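Local coordinates for PF04016 domain protein (Desulfitobacterium hafniense, PDB 3L5O) that is of unknown function but combines enolase-like and Rossmann-like folds and possibly takes part in heavy-metal chelation, at residues 205-208 with 209-212; 258-262 with 263-267. All coordinates share one frame; numbering follows the deposited sequence.

Contact 1 of 2, residues 205-208 with 209-212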
ATOM      1  N   LEU A 205       5.510  -8.044  10.499  1.00 40.87           N
ATOM      2  CA  LEU A 205       6.091  -8.541   9.268  1.00 39.57           C
ATOM      3  C   LEU A 205       7.452  -7.936   9.005  1.00 41.69           C
ATOM      4  O   LEU A 205       8.368  -8.635   8.587  1.00 40.04           O
ATOM      5  CB  LEU A 205       5.180  -8.258   8.073  1.00 40.04           C
ATOM      6  CG  LEU A 205       3.862  -9.026   8.056  1.00 40.36           C
ATOM      7  CD1 LEU A 205       3.017  -8.604   6.874  1.00 42.69           C
ATOM      8  CD2 LEU A 205       4.036 -10.545   8.062  1.00 42.10           C
ATOM      9  N   LEU A 206       7.560  -6.636   9.217  1.00 40.62           N
ATOM     10  CA  LEU A 206       8.856  -5.941   9.118  1.00 43.69           C
ATOM     11  C   LEU A 206       9.913  -6.492  10.059  1.00 42.97           C
ATOM     12  O   LEU A 206      11.061  -6.666   9.649  1.00 44.28           O
ATOM     13  CB  LEU A 206       8.681  -4.423   9.314  1.00 41.97           C
ATOM     14  CG  LEU A 206       7.864  -3.728   8.195  1.00 42.47           C
ATOM     15  CD1 LEU A 206       7.824  -2.224   8.402  1.00 45.63           C
ATOM     16  CD2 LEU A 206       8.427  -4.077   6.828  1.00 46.87           C
ATOM     17  N   GLU A 207       9.549  -6.760  11.309  1.00 43.53           N
ATOM     18  CA  GLU A 207      10.484  -7.352  12.275  1.00 43.09           C
ATOM     19  C   GLU A 207      10.894  -8.771  11.874  1.00 45.67           C
ATOM     20  O   GLU A 207      12.065  -9.131  11.957  1.00 46.85           O
ATOM     21  CB  GLU A 207       9.885  -7.331  13.681  1.00 46.22           C
ATOM     22  CG  GLU A 207      10.769  -7.947  14.764  1.00 58.51           C
ATOM     23  CD  GLU A 207      11.933  -7.058  15.233  1.00 64.52           C
ATOM     24  OE1 GLU A 207      12.167  -5.981  14.639  1.00 71.72           O
ATOM     25  OE2 GLU A 207      12.612  -7.448  16.209  1.00 69.13           O
ATOM     26  N   LEU A 208       9.949  -9.576  11.400  1.00 42.53           N
ATOM     27  CA  LEU A 208      10.276 -10.906  10.939  1.00 42.91           C
ATOM     28  C   LEU A 208      11.235 -10.897   9.747  1.00 41.96           C
ATOM     29  O   LEU A 208      12.041 -11.811   9.594  1.00 41.82           O
ATOM     30  CB  LEU A 208       8.990 -11.648  10.540  1.00 41.22           C
ATOM     31  CG  LEU A 208       8.087 -11.989  11.706  1.00 37.91           C
ATOM     32  CD1 LEU A 208       6.749 -12.473  11.195  1.00 40.29           C
ATOM     33  CD2 LEU A 208       8.765 -13.009  12.558  1.00 39.63           C
ATOM     34  N   SER A 209      11.113  -9.881   8.901  1.00 40.59           N
ATOM     35  CA  SER A 209      11.860  -9.804   7.648  1.00 41.21           C
ATOM     36  C   SER A 209      13.141  -8.965   7.753  1.00 44.21           C
ATOM     37  O   SER A 209      13.819  -8.755   6.759  1.00 43.93           O
ATOM     38  CB  SER A 209      10.950  -9.196   6.568  1.00 42.05           C
ATOM     39  OG  SER A 209       9.692  -9.871   6.502  1.00 44.92           O
ATOM     40  N   ARG A 210      13.469  -8.459   8.941  1.00 47.01           N
ATOM     41  CA  ARG A 210      14.480  -7.395   9.053  1.00 49.40           C
ATOM     42  C   ARG A 210      15.868  -7.771   8.498  1.00 51.20           C
ATOM     43  O   ARG A 210      16.610  -6.887   8.091  1.00 52.85           O
ATOM     44  CB  ARG A 210      14.604  -6.878  10.479  1.00 48.36           C
ATOM     45  CG  ARG A 210      15.115  -7.871  11.464  1.00 53.72           C
ATOM     46  CD  ARG A 210      15.093  -7.333  12.886  1.00 66.72           C
ATOM     47  NE  ARG A 210      15.784  -8.250  13.778  1.00 74.97           N
ATOM     48  CZ  ARG A 210      15.299  -9.417  14.196  1.00 80.41           C
ATOM     49  NH1 ARG A 210      14.092  -9.828  13.814  1.00 82.38           N
ATOM     50  NH2 ARG A 210      16.030 -10.180  15.010  1.00 79.11           N
ATOM     51  N   ASN A 211      16.185  -9.064   8.452  1.00 51.54           N
ATOM     52  CA  ASN A 211      17.452  -9.530   7.906  1.00 51.76           C
ATOM     53  C   ASN A 211      17.423  -9.946   6.427  1.00 50.66           C
ATOM     54  O   ASN A 211      18.428 -10.424   5.909  1.00 52.06           O
ATOM     55  CB  ASN A 211      17.996 -10.678   8.762  1.00 54.32           C
ATOM     56  CG  ASN A 211      18.278 -10.258  10.215  1.00 56.84           C
ATOM     57  OD1 ASN A 211      18.784  -9.173  10.482  1.00 58.98           O
ATOM     58  ND2 ASN A 211      17.949 -11.138  11.151  1.00 60.01           N
ATOM     59  N   ALA A 212      16.294  -9.781   5.738  1.00 47.77           N
ATOM     60  CA  ALA A 212      16.280  -9.842   4.271  1.00 45.77           C
ATOM     61  C   ALA A 212      17.268  -8.821   3.674  1.00 44.50           C
ATOM     62  O   ALA A 212      17.464  -7.774   4.252  1.00 41.65           O
ATOM     63  CB  ALA A 212      14.885  -9.551   3.756  1.00 45.82           C
TER
HETATM   64  O   HOH W   1      14.632 -11.506   8.809  1.00 36.89           O
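Glu207 and Arg210 lie side by side and point the same way at the end of helix 202-208, where the arginine is bonded to the glutamate's backbone and only loosely paired with its carboxylate. Arg210 NH1 gives a hydrogen bond to the backbone O of Glu207 (2.8 Å); the oxygen lies close to the guanidinium plane, while NH1 stands above the carbonyl plane, not on a lone pair. The carboxylate meets the same guanidinium over one face: OE2 of Glu207 is 3.7 Å from Arg210 NH1, a long salt bridge of charges alone, with no N-H directed at the oxygen. The two flat groups are nearly parallel (16°), with OE2 over the outer part of the guanidinium face. Arg210 gets there by tucking CG between its backbone N and carbonyl carbon (chi1 65°), which lays CG against Glu207 O, and then running extended to NE. With an alanine here in place of Glu207 the backbone oxygen would remain for NH1, but that face of the guanidinium would probably lose its charged mate. Glu207 O also receives a weak, nearly straight bond from Arg210 N. One step back, Ser209 OG donates to Leu205 O (2.8 Å), a carbonyl reached only weakly by Ser209 N. Serine suits this place, since its short hydroxyl can turn back to a helix oxygen within a buried setting. A type I turn from Ser209 to Ala212 follows, and a water bridges Leu208 O to Asn211 N. The leucines face elsewhere: Leu205 and Leu206 pack on Ile192 of strand 189-193, Leu206 also on Ile215 of strand 214-218, and Leu208 on helix 180-183. The helix end thus lies against the parallel part of the mixed sheet, and its turn leads into strand 214-218.

Contact 2 of 2, residues 258-262 with 263-267. With EDO (1,2-ethanediol), chain F; EDO (1,2-ethanediol), chain G.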
ATOM      1  N   LYS A 258      -9.892  -1.964 -13.876  1.00 67.63           N
ATOM      2  CA  LYS A 258      -8.905  -1.979 -12.807  1.00 65.78           C
ATOM      3  C   LYS A 258      -8.386  -0.561 -12.609  1.00 63.75           C
ATOM      4  O   LYS A 258      -8.354   0.234 -13.555  1.00 63.50           O
ATOM      5  CB  LYS A 258      -7.754  -2.930 -13.134  1.00 64.95           C
ATOM      6  CG  LYS A 258      -8.201  -4.372 -13.406  1.00 69.52           C
ATOM      7  N   ILE A 259      -7.978  -0.245 -11.384  1.00 62.24           N
ATOM      8  CA  ILE A 259      -7.543   1.115 -11.040  1.00 60.78           C
ATOM      9  C   ILE A 259      -6.321   1.566 -11.842  1.00 60.01           C
ATOM     10  O   ILE A 259      -6.108   2.761 -12.035  1.00 58.58           O
ATOM     11  CB  ILE A 259      -7.237   1.208  -9.530  1.00 61.41           C
ATOM     12  CG1 ILE A 259      -7.163   2.678  -9.054  1.00 59.58           C
ATOM     13  CG2 ILE A 259      -5.934   0.453  -9.194  1.00 63.57           C
ATOM     14  CD1 ILE A 259      -8.384   3.555  -9.410  1.00 55.93           C
ATOM     15  N   TYR A 260      -5.530   0.607 -12.318  1.00 58.41           N
ATOM     16  CA  TYR A 260      -4.296   0.912 -13.039  1.00 57.99           C
ATOM     17  C   TYR A 260      -4.497   1.715 -14.312  1.00 55.22           C
ATOM     18  O   TYR A 260      -3.591   2.404 -14.748  1.00 52.74           O
ATOM     19  CB  TYR A 260      -3.507  -0.372 -13.336  1.00 60.96           C
ATOM     20  CG  TYR A 260      -3.027  -1.059 -12.081  1.00 62.55           C
ATOM     21  CD1 TYR A 260      -1.943  -0.552 -11.359  1.00 65.43           C
ATOM     22  CD2 TYR A 260      -3.674  -2.196 -11.595  1.00 65.67           C
ATOM     23  CE1 TYR A 260      -1.503  -1.172 -10.193  1.00 66.61           C
ATOM     24  CE2 TYR A 260      -3.238  -2.823 -10.429  1.00 71.47           C
ATOM     25  CZ  TYR A 260      -2.155  -2.308  -9.735  1.00 66.29           C
ATOM     26  OH  TYR A 260      -1.732  -2.936  -8.589  1.00 65.06           O
ATOM     27  N   SER A 261      -5.692   1.639 -14.889  1.00 55.75           N
ATOM     28  CA  SER A 261      -6.064   2.461 -16.047  1.00 56.50           C
ATOM     29  C   SER A 261      -5.972   3.964 -15.801  1.00 55.49           C
ATOM     30  O   SER A 261      -5.803   4.746 -16.746  1.00 54.56           O
ATOM     31  CB  SER A 261      -7.496   2.131 -16.474  1.00 57.54           C
ATOM     32  OG  SER A 261      -7.604   0.753 -16.764  1.00 62.34           O
ATOM     33  N   ALA A 262      -6.123   4.359 -14.537  1.00 54.10           N
ATOM     34  CA  ALA A 262      -6.152   5.772 -14.153  1.00 53.70           C
ATOM     35  C   ALA A 262      -4.781   6.341 -13.769  1.00 52.52           C
ATOM     36  O   ALA A 262      -4.704   7.473 -13.284  1.00 49.99           O
ATOM     37  CB  ALA A 262      -7.134   5.978 -12.999  1.00 55.29           C
ATOM     38  N   GLY A 263      -3.709   5.572 -13.975  1.00 51.14           N
ATOM     39  CA  GLY A 263      -2.372   6.078 -13.720  1.00 50.80           C
ATOM     40  C   GLY A 263      -1.221   5.164 -14.088  1.00 50.31           C
ATOM     41  O   GLY A 263      -1.306   4.385 -15.013  1.00 49.80           O
ATOM     42  N   GLN A 264      -0.152   5.259 -13.314  1.00 50.53           N
ATOM     43  CA  GLN A 264       1.149   4.697 -13.648  1.00 50.47           C
ATOM     44  C   GLN A 264       1.772   4.093 -12.389  1.00 47.80           C
ATOM     45  O   GLN A 264       1.687   4.684 -11.325  1.00 47.18           O
ATOM     46  CB  GLN A 264       2.014   5.851 -14.161  1.00 50.72           C
ATOM     47  CG  GLN A 264       3.500   5.590 -14.382  1.00 56.17           C
ATOM     48  CD  GLN A 264       4.211   6.822 -14.955  1.00 55.30           C
ATOM     49  OE1 GLN A 264       3.657   7.929 -14.947  1.00 65.77           O
ATOM     50  NE2 GLN A 264       5.433   6.631 -15.454  1.00 69.00           N
ATOM     51  N   LYS A 265       2.394   2.927 -12.506  1.00 44.76           N
ATOM     52  CA  LYS A 265       3.150   2.350 -11.405  1.00 46.74           C
ATOM     53  C   LYS A 265       4.436   3.154 -11.189  1.00 45.17           C
ATOM     54  O   LYS A 265       5.049   3.616 -12.152  1.00 45.23           O
ATOM     55  CB  LYS A 265       3.513   0.886 -11.693  1.00 46.58           C
ATOM     56  CG  LYS A 265       2.302  -0.056 -11.835  1.00 49.68           C
ATOM     57  CD  LYS A 265       2.720  -1.480 -12.142  1.00 51.91           C
ATOM     58  CE  LYS A 265       1.568  -2.455 -11.938  1.00 62.16           C
ATOM     59  NZ  LYS A 265       1.887  -3.853 -12.336  1.00 61.90           N
ATOM     60  N   VAL A 266       4.840   3.300  -9.930  1.00 43.66           N
ATOM     61  CA  VAL A 266       6.073   3.988  -9.572  1.00 46.36           C
ATOM     62  C   VAL A 266       6.776   3.294  -8.387  1.00 46.86           C
ATOM     63  O   VAL A 266       6.139   2.867  -7.427  1.00 46.41           O
ATOM     64  CB  VAL A 266       5.812   5.480  -9.211  1.00 46.56           C
ATOM     65  CG1 VAL A 266       5.044   6.199 -10.306  1.00 50.66           C
ATOM     66  CG2 VAL A 266       5.045   5.592  -7.945  1.00 53.02           C
ATOM     67  N   THR A 267       8.094   3.234  -8.446  1.00 47.75           N
ATOM     68  CA  THR A 267       8.895   2.556  -7.433  1.00 50.06           C
ATOM     69  C   THR A 267       9.989   3.494  -6.910  1.00 51.87           C
ATOM     70  O   THR A 267      10.694   4.112  -7.707  1.00 53.91           O
ATOM     71  CB  THR A 267       9.521   1.287  -8.055  1.00 50.21           C
ATOM     72  OG1 THR A 267       8.497   0.318  -8.329  1.00 49.57           O
ATOM     73  CG2 THR A 267      10.465   0.589  -7.078  1.00 52.04           C
TER
HETATM   74  C1  EDO F 307       2.265  -1.703  -7.588  1.00 68.93           C
HETATM   75  O1  EDO F 307       0.938  -1.372  -7.972  1.00 70.89           O
HETATM   76  C2  EDO F 307       3.265  -1.601  -8.731  1.00 71.35           C
HETATM   77  O2  EDO F 307       4.300  -0.643  -8.501  1.00 61.77           O
HETATM   78  C1  EDO G 311       2.998  -5.220  -8.858  1.00 68.71           C
HETATM   79  O1  EDO G 311       3.360  -4.569 -10.058  1.00 74.68           O
HETATM   80  C2  EDO G 311       1.502  -5.139  -8.658  1.00 73.91           C
HETATM   81  O2  EDO G 311       0.931  -6.405  -8.924  1.00 73.69           O
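The Tyr260 ring has Ile259 CG2 over one face, toward the rim, and O1 of an ethanediol (chain F) at its edge, in plane. That O1 is hydrogen-bonded to Tyr260 OH at 3.2 Å, with either oxygen a possible donor. Lys265 comes to the ring obliquely, its CE 3.8 Å from Tyr260 CE1. Its ammonium is too distant for more than a weak cation-pi attraction, with Lys265 NZ 5.2 Å from the Tyr260 ring centroid. Lys265 NZ donates to O1 of the second ethanediol (chain G) at 2.8 Å, and has a long, weak ion pair with Asp130. A long lysine suits this place because its aliphatic chain, extended beyond CG, passes the first diol, bringing Lys265 CD to 3.5 Å from C2 of the chain F ethanediol, before delivering the charge beyond. Tyr260 also meets the Phe239 ring at about 90°.

Between these residues the backbone turns from the 3-10 segment 259-262 into a strand: Gly263 N donates to Tyr260 O (3.3 Å, 165°), approaching from above the carbonyl plane. Glycine suits position 263 because a beta carbon here would clash with Ala262 O. Ala262 packs on helix 244-251. This is a 3-10 turn feeding the antiparallel edge strand 263-269 of the mixed sheet, whose strand order is consistent with the Rossmann-like part of the protein; two ethanediols, probably from the crystallisation liquor, lie beside Tyr260 and Lys265.

How the contacts relate
Contact 1 closes before contact 2 opens, so the two stand in series along the chain, both in its C-terminal part, which belongs to a putative heavy-metal chelation family. Their centres are about 28 Å apart, on opposite sides of the chain's centre, and their nearest atoms remain about 15 Å apart. What joins them is the mixed seven-stranded sheet: the turn of 209-212 runs into strand 214-218, whereas 263-267 belongs to strand 263-269 at the sheet's edge, with strand 235-241 lying between the two. One contact therefore marks a helix-to-strand passage in the parallel part, the other the entry to the antiparallel last strand that completes this sheet.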